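Local coordinates for uncharacterized protein (Treponema denticola ATCC 35404, PDB 6QNM) that probably binds oxygen at a di-iron centre, as a member of the ODP family with a metallo-beta-lactamase-like fold, at residues A98-S103 with S119-I124; S135-K140 with D157-I162. All blocks are in the same frame, centred on the assembly; numbering follows the deposited sequence.

Contact 1 of 2, residues A98-S103 with S119-I124; sequences AKIYIS and SRMVPI
Two bends in the Arg120 side chain, at chi2 (-73°) and chi3 (-79°), fold its guanidinium back to Ala98, while Val122, with CG1 anti to its backbone N, brings CB over one Tyr101 ring face and CG1 against Tyr101 CE2, outside the rim. These residues join two neighbouring parallel strands, 99-103 and 121-124, in a beta-alpha-beta crossover whose connection includes helix 104-107. The ladder runs from Ile100 N to Arg120 O (2.8 Å), through Val122 N to Ile100 O and Ile102 N to Val122 O, and closes with Ile124 N on Ile102 O (2.8 Å). At its start, Arg120 NE donates to Ala98 O over 3.1 Å, with the oxygen at the edge of the guanidinium and in its plane; NH2 adds a weak bond to the same oxygen and donates to Leu93 O, which limits rotation of the group. On one side of the sheet, Val122 CB sits 4.0 Å from the Tyr101 ring centroid in a CH-pi contact, and Tyr101 CB meets Ile124 CD1. The other side carries Ile100, Ile102 and Met121. Met121 runs alongside both isoleucines, its CG 4.0 Å from Ile100 CB and its SD 4.1 Å from Ile102 CG2, and Val107 packs on Ile102 and Met121. Beyond the last rung, a water accepts from Ser103 OG at 2.9 Å and donates to Ile124 O at 2.8 Å.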
ATOM      1  N   ALA A  98      -6.805 -20.886  -8.776  1.00 38.54           N
ATOM      2  CA  ALA A  98      -5.770 -20.163  -9.494  1.00 40.52           C
ATOM      3  C   ALA A  98      -4.536 -19.920  -8.636  1.00 37.06           C
ATOM      4  O   ALA A  98      -4.599 -19.829  -7.406  1.00 30.55           O
ATOM      5  CB  ALA A  98      -6.302 -18.815  -9.984  1.00 34.21           C
ATOM      6  N   LYS A  99      -3.395 -19.810  -9.314  1.00 32.55           N
ATOM      7  CA  LYS A  99      -2.162 -19.295  -8.727  1.00 33.40           C
ATOM      8  C   LYS A  99      -2.202 -17.772  -8.684  1.00 32.50           C
ATOM      9  O   LYS A  99      -2.779 -17.128  -9.561  1.00 32.40           O
ATOM     10  CB  LYS A  99      -0.939 -19.736  -9.540  1.00 32.35           C
ATOM     11  CG  LYS A  99      -0.895 -21.223  -9.857  1.00 42.68           C
ATOM     12  CD  LYS A  99      -0.182 -21.472 -11.183  1.00 38.00           C
ATOM     13  CE  LYS A  99      -1.093 -21.240 -12.374  1.00 35.18           C
ATOM     14  NZ  LYS A  99      -0.348 -20.735 -13.563  1.00 38.71           N
ATOM     15  N   ILE A 100      -1.587 -17.197  -7.655  1.00 26.50           N
ATOM     16  CA  ILE A 100      -1.521 -15.752  -7.483  1.00 27.46           C
ATOM     17  C   ILE A 100      -0.079 -15.317  -7.701  1.00 30.40           C
ATOM     18  O   ILE A 100       0.833 -15.790  -7.009  1.00 33.52           O
ATOM     19  CB  ILE A 100      -2.022 -15.327  -6.096  1.00 32.94           C
ATOM     20  CG1 ILE A 100      -3.522 -15.600  -5.965  1.00 34.71           C
ATOM     21  CG2 ILE A 100      -1.715 -13.865  -5.852  1.00 37.27           C
ATOM     22  CD1 ILE A 100      -4.120 -15.058  -4.687  1.00 44.73           C
ATOM     23  N   TYR A 101       0.133 -14.429  -8.668  1.00 25.67           N
ATOM     24  CA  TYR A 101       1.443 -13.842  -8.915  1.00 27.16           C
ATOM     25  C   TYR A 101       1.468 -12.449  -8.304  1.00 24.32           C
ATOM     26  O   TYR A 101       0.595 -11.623  -8.591  1.00 22.89           O
ATOM     27  CB  TYR A 101       1.758 -13.764 -10.408  1.00 24.93           C
ATOM     28  CG  TYR A 101       1.994 -15.099 -11.078  1.00 30.39           C
ATOM     29  CD1 TYR A 101       0.927 -15.893 -11.474  1.00 27.64           C
ATOM     30  CD2 TYR A 101       3.283 -15.556 -11.335  1.00 21.46           C
ATOM     31  CE1 TYR A 101       1.132 -17.112 -12.097  1.00 27.30           C
ATOM     32  CE2 TYR A 101       3.497 -16.773 -11.959  1.00 28.31           C
ATOM     33  CZ  TYR A 101       2.415 -17.546 -12.338  1.00 27.89           C
ATOM     34  OH  TYR A 101       2.610 -18.759 -12.956  1.00 23.41           O
ATOM     35  N   ILE A 102       2.467 -12.186  -7.464  1.00 21.76           N
ATOM     36  CA  ILE A 102       2.623 -10.883  -6.833  1.00 20.65           C
ATOM     37  C   ILE A 102       4.096 -10.698  -6.500  1.00 21.96           C
ATOM     38  O   ILE A 102       4.848 -11.666  -6.374  1.00 21.83           O
ATOM     39  CB  ILE A 102       1.728 -10.760  -5.571  1.00 23.14           C
ATOM     40  CG1 ILE A 102       1.607  -9.303  -5.114  1.00 24.25           C
ATOM     41  CG2 ILE A 102       2.243 -11.655  -4.450  1.00 26.84           C
ATOM     42  CD1 ILE A 102       0.569  -9.096  -4.032  1.00 27.35           C
ATOM     43  N   SER A 103       4.506  -9.437  -6.363  1.00 23.37           N
ATOM     44  CA  SER A 103       5.897  -9.119  -6.073  1.00 24.77           C
ATOM     45  C   SER A 103       6.377  -9.889  -4.850  1.00 23.71           C
ATOM     46  O   SER A 103       5.624 -10.109  -3.897  1.00 22.93           O
ATOM     47  CB  SER A 103       6.058  -7.613  -5.846  1.00 24.39           C
ATOM     48  OG  SER A 103       7.302  -7.313  -5.228  1.00 21.28           O
ATOM     49  N   SER A 119       1.166 -21.301  -0.276  1.00 48.02           N
ATOM     50  CA  SER A 119       1.435 -22.164  -1.418  1.00 48.42           C
ATOM     51  C   SER A 119       0.816 -21.601  -2.687  1.00 48.70           C
ATOM     52  O   SER A 119       1.297 -21.883  -3.790  1.00 44.78           O
ATOM     53  CB  SER A 119       0.921 -23.575  -1.148  1.00 51.62           C
ATOM     54  OG  SER A 119      -0.487 -23.646  -1.289  1.00 55.79           O
ATOM     55  N   ARG A 120      -0.256 -20.818  -2.556  1.00 46.25           N
ATOM     56  CA  ARG A 120      -0.971 -20.308  -3.718  1.00 52.17           C
ATOM     57  C   ARG A 120      -0.300 -19.104  -4.358  1.00 42.91           C
ATOM     58  O   ARG A 120      -0.758 -18.651  -5.415  1.00 39.90           O
ATOM     59  CB  ARG A 120      -2.401 -19.926  -3.315  1.00 51.71           C
ATOM     60  CG  ARG A 120      -3.245 -21.094  -2.853  1.00 52.79           C
ATOM     61  CD  ARG A 120      -3.649 -21.962  -4.018  1.00 53.44           C
ATOM     62  NE  ARG A 120      -4.775 -21.392  -4.757  1.00 61.74           N
ATOM     63  CZ  ARG A 120      -6.051 -21.636  -4.476  1.00 61.41           C
ATOM     64  NH1 ARG A 120      -6.369 -22.438  -3.470  1.00 66.69           N
ATOM     65  NH2 ARG A 120      -7.007 -21.069  -5.197  1.00 59.03           N
ATOM     66  N   MET A 121       0.749 -18.558  -3.744  1.00 34.70           N
ATOM     67  CA  MET A 121       1.368 -17.344  -4.251  1.00 36.23           C
ATOM     68  C   MET A 121       2.712 -17.646  -4.895  1.00 34.57           C
ATOM     69  O   MET A 121       3.502 -18.438  -4.366  1.00 37.31           O
ATOM     70  CB  MET A 121       1.495 -16.308  -3.139  1.00 38.93           C
ATOM     71  CG  MET A 121       0.142 -15.707  -2.767  1.00 43.26           C
ATOM     72  SD  MET A 121       0.329 -14.165  -1.875  1.00 60.44           S
ATOM     73  CE  MET A 121       1.151 -14.770  -0.424  1.00 45.27           C
ATOM     74  N   VAL A 122       2.965 -16.981  -6.017  1.00 32.54           N
ATOM     75  CA  VAL A 122       4.199 -17.096  -6.786  1.00 27.77           C
ATOM     76  C   VAL A 122       4.920 -15.755  -6.705  1.00 28.77           C
ATOM     77  O   VAL A 122       4.391 -14.750  -7.194  1.00 26.40           O
ATOM     78  CB  VAL A 122       3.936 -17.495  -8.248  1.00 29.27           C
ATOM     79  CG1 VAL A 122       5.236 -17.608  -9.019  1.00 26.28           C
ATOM     80  CG2 VAL A 122       3.162 -18.813  -8.308  1.00 28.91           C
ATOM     81  N   PRO A 123       6.106 -15.686  -6.099  1.00 25.97           N
ATOM     82  CA  PRO A 123       6.795 -14.395  -5.959  1.00 27.00           C
ATOM     83  C   PRO A 123       7.413 -13.944  -7.276  1.00 31.69           C
ATOM     84  O   PRO A 123       8.145 -14.693  -7.926  1.00 31.95           O
ATOM     85  CB  PRO A 123       7.875 -14.684  -4.910  1.00 24.18           C
ATOM     86  CG  PRO A 123       8.161 -16.141  -5.055  1.00 25.04           C
ATOM     87  CD  PRO A 123       6.891 -16.804  -5.544  1.00 29.30           C
ATOM     88  N   ILE A 124       7.090 -12.723  -7.685  1.00 21.12           N
ATOM     89  CA  ILE A 124       7.675 -12.116  -8.875  1.00 25.31           C
ATOM     90  C   ILE A 124       8.984 -11.446  -8.463  1.00 23.79           C
ATOM     91  O   ILE A 124       8.960 -10.557  -7.597  1.00 23.53           O
ATOM     92  CB  ILE A 124       6.720 -11.107  -9.522  1.00 23.24           C
ATOM     93  CG1 ILE A 124       5.353 -11.747  -9.774  1.00 22.74           C
ATOM     94  CG2 ILE A 124       7.300 -10.582 -10.829  1.00 19.98           C
ATOM     95  CD1 ILE A 124       4.279 -10.741 -10.127  1.00 26.66           C
TER
HETATM   96  O   HOH W   1       9.584  -7.974  -6.803  1.00 24.74           O

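Contact 2 of 2, residues S135-K140 with D157-I162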
ATOM      1  N   SER A 135      -1.553 -21.075 -25.323  1.00 26.14           N
ATOM      2  CA  SER A 135      -1.278 -20.794 -26.730  1.00 27.81           C
ATOM      3  C   SER A 135       0.210 -20.781 -27.050  1.00 32.67           C
ATOM      4  O   SER A 135       0.578 -20.835 -28.229  1.00 34.73           O
ATOM      5  CB  SER A 135      -1.883 -19.449 -27.128  1.00 30.65           C
ATOM      6  OG  SER A 135      -1.200 -18.386 -26.487  1.00 32.45           O
ATOM      7  N   GLY A 136       1.072 -20.688 -26.039  1.00 32.80           N
ATOM      8  CA  GLY A 136       2.485 -20.482 -26.250  1.00 39.91           C
ATOM      9  C   GLY A 136       2.916 -19.036 -26.199  1.00 37.50           C
ATOM     10  O   GLY A 136       4.124 -18.763 -26.181  1.00 34.28           O
ATOM     11  N   SER A 137       1.970 -18.102 -26.170  1.00 31.07           N
ATOM     12  CA  SER A 137       2.288 -16.704 -25.937  1.00 33.98           C
ATOM     13  C   SER A 137       2.670 -16.499 -24.475  1.00 29.84           C
ATOM     14  O   SER A 137       2.356 -17.314 -23.605  1.00 30.17           O
ATOM     15  CB  SER A 137       1.098 -15.813 -26.302  1.00 33.10           C
ATOM     16  OG  SER A 137       0.717 -15.997 -27.654  1.00 38.86           O
ATOM     17  N   ASN A 138       3.380 -15.404 -24.213  1.00 28.10           N
ATOM     18  CA  ASN A 138       3.860 -15.080 -22.879  1.00 30.29           C
ATOM     19  C   ASN A 138       3.263 -13.764 -22.398  1.00 27.91           C
ATOM     20  O   ASN A 138       2.954 -12.871 -23.194  1.00 27.31           O
ATOM     21  CB  ASN A 138       5.395 -14.968 -22.842  1.00 32.34           C
ATOM     22  CG  ASN A 138       6.091 -16.306 -23.035  1.00 40.31           C
ATOM     23  OD1 ASN A 138       5.722 -17.309 -22.423  1.00 42.41           O
ATOM     24  ND2 ASN A 138       7.124 -16.319 -23.873  1.00 41.91           N
ATOM     25  N   MET A 139       3.089 -13.664 -21.084  1.00 24.20           N
ATOM     26  CA  MET A 139       2.797 -12.404 -20.417  1.00 21.78           C
ATOM     27  C   MET A 139       4.021 -12.044 -19.594  1.00 25.20           C
ATOM     28  O   MET A 139       4.539 -12.891 -18.859  1.00 25.89           O
ATOM     29  CB  MET A 139       1.570 -12.515 -19.509  1.00 24.36           C
ATOM     30  CG  MET A 139       0.401 -13.315 -20.084  1.00 27.82           C
ATOM     31  SD  MET A 139      -0.969 -13.490 -18.907  1.00 27.92           S
ATOM     32  CE  MET A 139      -0.331 -14.748 -17.809  1.00 26.78           C
ATOM     33  N   LYS A 140       4.502 -10.814 -19.723  1.00 24.23           N
ATOM     34  CA  LYS A 140       5.719 -10.436 -19.023  1.00 29.23           C
ATOM     35  C   LYS A 140       5.315  -9.500 -17.886  1.00 25.68           C
ATOM     36  O   LYS A 140       4.541  -8.558 -18.109  1.00 24.45           O
ATOM     37  CB  LYS A 140       6.736  -9.778 -19.974  1.00 32.21           C
ATOM     38  CG  LYS A 140       6.956 -10.490 -21.363  1.00 42.61           C
ATOM     39  CD  LYS A 140       7.887  -9.605 -22.292  1.00 53.18           C
ATOM     40  CE  LYS A 140       9.384 -10.024 -22.406  1.00 63.78           C
ATOM     41  NZ  LYS A 140       9.336 -10.359 -23.922  1.00 54.72           N
ATOM     42  N   ASP A 157       0.683  -8.252 -22.026  1.00 24.01           N
ATOM     43  CA  ASP A 157       0.170  -9.367 -22.816  1.00 24.66           C
ATOM     44  C   ASP A 157       0.789  -9.260 -24.202  1.00 27.19           C
ATOM     45  O   ASP A 157       0.328  -8.485 -25.044  1.00 28.68           O
ATOM     46  CB  ASP A 157      -1.353  -9.331 -22.873  1.00 26.23           C
ATOM     47  CG  ASP A 157      -1.949 -10.579 -23.507  1.00 29.04           C
ATOM     48  OD1 ASP A 157      -1.444 -11.693 -23.238  1.00 28.56           O
ATOM     49  OD2 ASP A 157      -2.928 -10.444 -24.271  1.00 27.98           O
ATOM     50  N   GLU A 158       1.849 -10.041 -24.435  1.00 26.62           N
ATOM     51  CA  GLU A 158       2.601  -9.940 -25.682  1.00 29.89           C
ATOM     52  C   GLU A 158       1.718 -10.184 -26.897  1.00 22.66           C
ATOM     53  O   GLU A 158       1.852  -9.496 -27.916  1.00 25.41           O
ATOM     54  CB  GLU A 158       3.751 -10.945 -25.685  1.00 27.92           C
ATOM     55  CG  GLU A 158       4.986 -10.479 -24.960  1.00 34.40           C
ATOM     56  CD  GLU A 158       6.180 -11.333 -25.270  1.00 43.70           C
ATOM     57  OE1 GLU A 158       7.313 -10.796 -25.269  1.00 48.92           O
ATOM     58  OE2 GLU A 158       6.000 -12.545 -25.524  1.00 34.67           O
ATOM     59  N   ARG A 159       0.828 -11.172 -26.812  1.00 24.88           N
ATOM     60  CA  ARG A 159       0.030 -11.558 -27.971  1.00 29.80           C
ATOM     61  C   ARG A 159      -0.872 -10.418 -28.429  1.00 26.43           C
ATOM     62  O   ARG A 159      -1.043 -10.199 -29.635  1.00 23.86           O
ATOM     63  CB  ARG A 159      -0.791 -12.805 -27.641  1.00 28.67           C
ATOM     64  CG  ARG A 159      -1.920 -13.083 -28.618  1.00 35.25           C
ATOM     65  CD  ARG A 159      -1.396 -13.706 -29.896  1.00 37.70           C
ATOM     66  NE  ARG A 159      -0.809 -15.019 -29.659  1.00 49.71           N
ATOM     67  CZ  ARG A 159      -1.417 -16.171 -29.920  1.00 45.26           C
ATOM     68  NH1 ARG A 159      -0.797 -17.313 -29.669  1.00 38.00           N
ATOM     69  NH2 ARG A 159      -2.643 -16.182 -30.426  1.00 37.78           N
ATOM     70  N   SER A 160      -1.466  -9.692 -27.482  1.00 24.97           N
ATOM     71  CA  SER A 160      -2.294  -8.534 -27.793  1.00 24.65           C
ATOM     72  C   SER A 160      -1.500  -7.238 -27.881  1.00 32.55           C
ATOM     73  O   SER A 160      -2.011  -6.256 -28.429  1.00 26.86           O
ATOM     74  CB  SER A 160      -3.394  -8.371 -26.739  1.00 27.79           C
ATOM     75  OG  SER A 160      -2.836  -8.053 -25.476  1.00 25.39           O
ATOM     76  N   ARG A 161      -0.281  -7.214 -27.333  1.00 25.80           N
ATOM     77  CA  ARG A 161       0.527  -5.997 -27.197  1.00 28.50           C
ATOM     78  C   ARG A 161      -0.173  -4.948 -26.332  1.00 29.16           C
ATOM     79  O   ARG A 161       0.023  -3.740 -26.506  1.00 23.85           O
ATOM     80  CB  ARG A 161       0.908  -5.422 -28.566  1.00 30.70           C
ATOM     81  CG  ARG A 161       1.825  -6.340 -29.374  1.00 29.21           C
ATOM     82  CD  ARG A 161       2.184  -5.742 -30.726  1.00 33.60           C
ATOM     83  NE  ARG A 161       3.089  -4.603 -30.606  1.00 39.19           N
ATOM     84  CZ  ARG A 161       3.293  -3.707 -31.567  1.00 43.11           C
ATOM     85  NH1 ARG A 161       4.134  -2.700 -31.371  1.00 39.73           N
ATOM     86  NH2 ARG A 161       2.652  -3.812 -32.725  1.00 41.43           N
ATOM     87  N   ILE A 162      -0.978  -5.405 -25.377  1.00 21.60           N
ATOM     88  CA  ILE A 162      -1.644  -4.537 -24.413  1.00 23.77           C
ATOM     89  C   ILE A 162      -0.879  -4.592 -23.097  1.00 24.26           C
ATOM     90  O   ILE A 162      -0.654  -5.677 -22.542  1.00 20.63           O
ATOM     91  CB  ILE A 162      -3.113  -4.952 -24.217  1.00 26.01           C
ATOM     92  CG1 ILE A 162      -3.889  -4.812 -25.532  1.00 19.91           C
ATOM     93  CG2 ILE A 162      -3.762  -4.126 -23.118  1.00 23.04           C
ATOM     94  CD1 ILE A 162      -5.309  -5.361 -25.475  1.00 20.07           C
TER
HETATM   95  O   HOH W   2       0.366 -13.078 -24.537  1.00 28.31           O
HETATM   96  O   HOH W   3       8.413 -13.870 -25.086  1.00 40.13           O
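The edge of the Arg159 guanidinium meets Ser137 OG near its plane, whereas Ser135 OG stands oblique to the group, 3.4 Å from Arg159 NH1 at a poor bonding angle. Both donors on that edge converge on the one serine oxygen, Arg159 NE at 2.7 Å and NH1 at 2.8 Å, in weak bonds bent to 128° and 123°. Arg159 NH2 makes a salt bridge to Asp14, so the group is held from two directions. Two other flat groups, the Asn138 amide and the Glu158 carboxylate, are joined by a water that accepts from Asn138 ND2 and donates to Glu158 OE2; Asn138 OD1 is bonded to Ser132. Strand 153-157 ends where its antiparallel neighbour 138-143 begins, with Met139 and Asp157 as a non-hydrogen-bonded pair, and the chain then turns back toward strand 162-166 through a G1 beta bulge in which Arg161 and Ile162 both face Asp157. Past that pair, Glu158 N donates to Asn138 O over 3.3 Å. A second water donates to the same carbonyl and to Asp157 OD1, and accepts from Arg159 N. With CG anti to the backbone N (chi1 -171°), the Asp157 carboxylate brings OD1 to Met139 CG and that water, and OD2 to bonds with Ser160 OG (2.7 Å) and His17. Lys140 NZ pairs with Glu158 OE1 in a salt bridge whose modelled length of 2.5 Å is doubtful.

How the contacts relate
Contact 1 closes before contact 2 opens along the chain, and the two lie in different sheets: strands 99-103 and 121-124 end one mixed sheet, while 135-140 and 157-162 lie where strands 138-143 and 153-157 of the other meet adjoining loops. Their centres are about 19 Å apart and their nearest atoms about 6 Å. Strand 153-157 links them, since Phe153 packs on Ser103 and Ile124 of contact 1 and the same strand runs on to Asp157 of contact 2. Contact 2 also reaches the first sheet through Phe19 and His17 of strand 17-23. Such face-to-face sheets are consistent with a metallo-beta-lactamase-like sandwich; the bonds described in both contacts involve protein and water, with no iron.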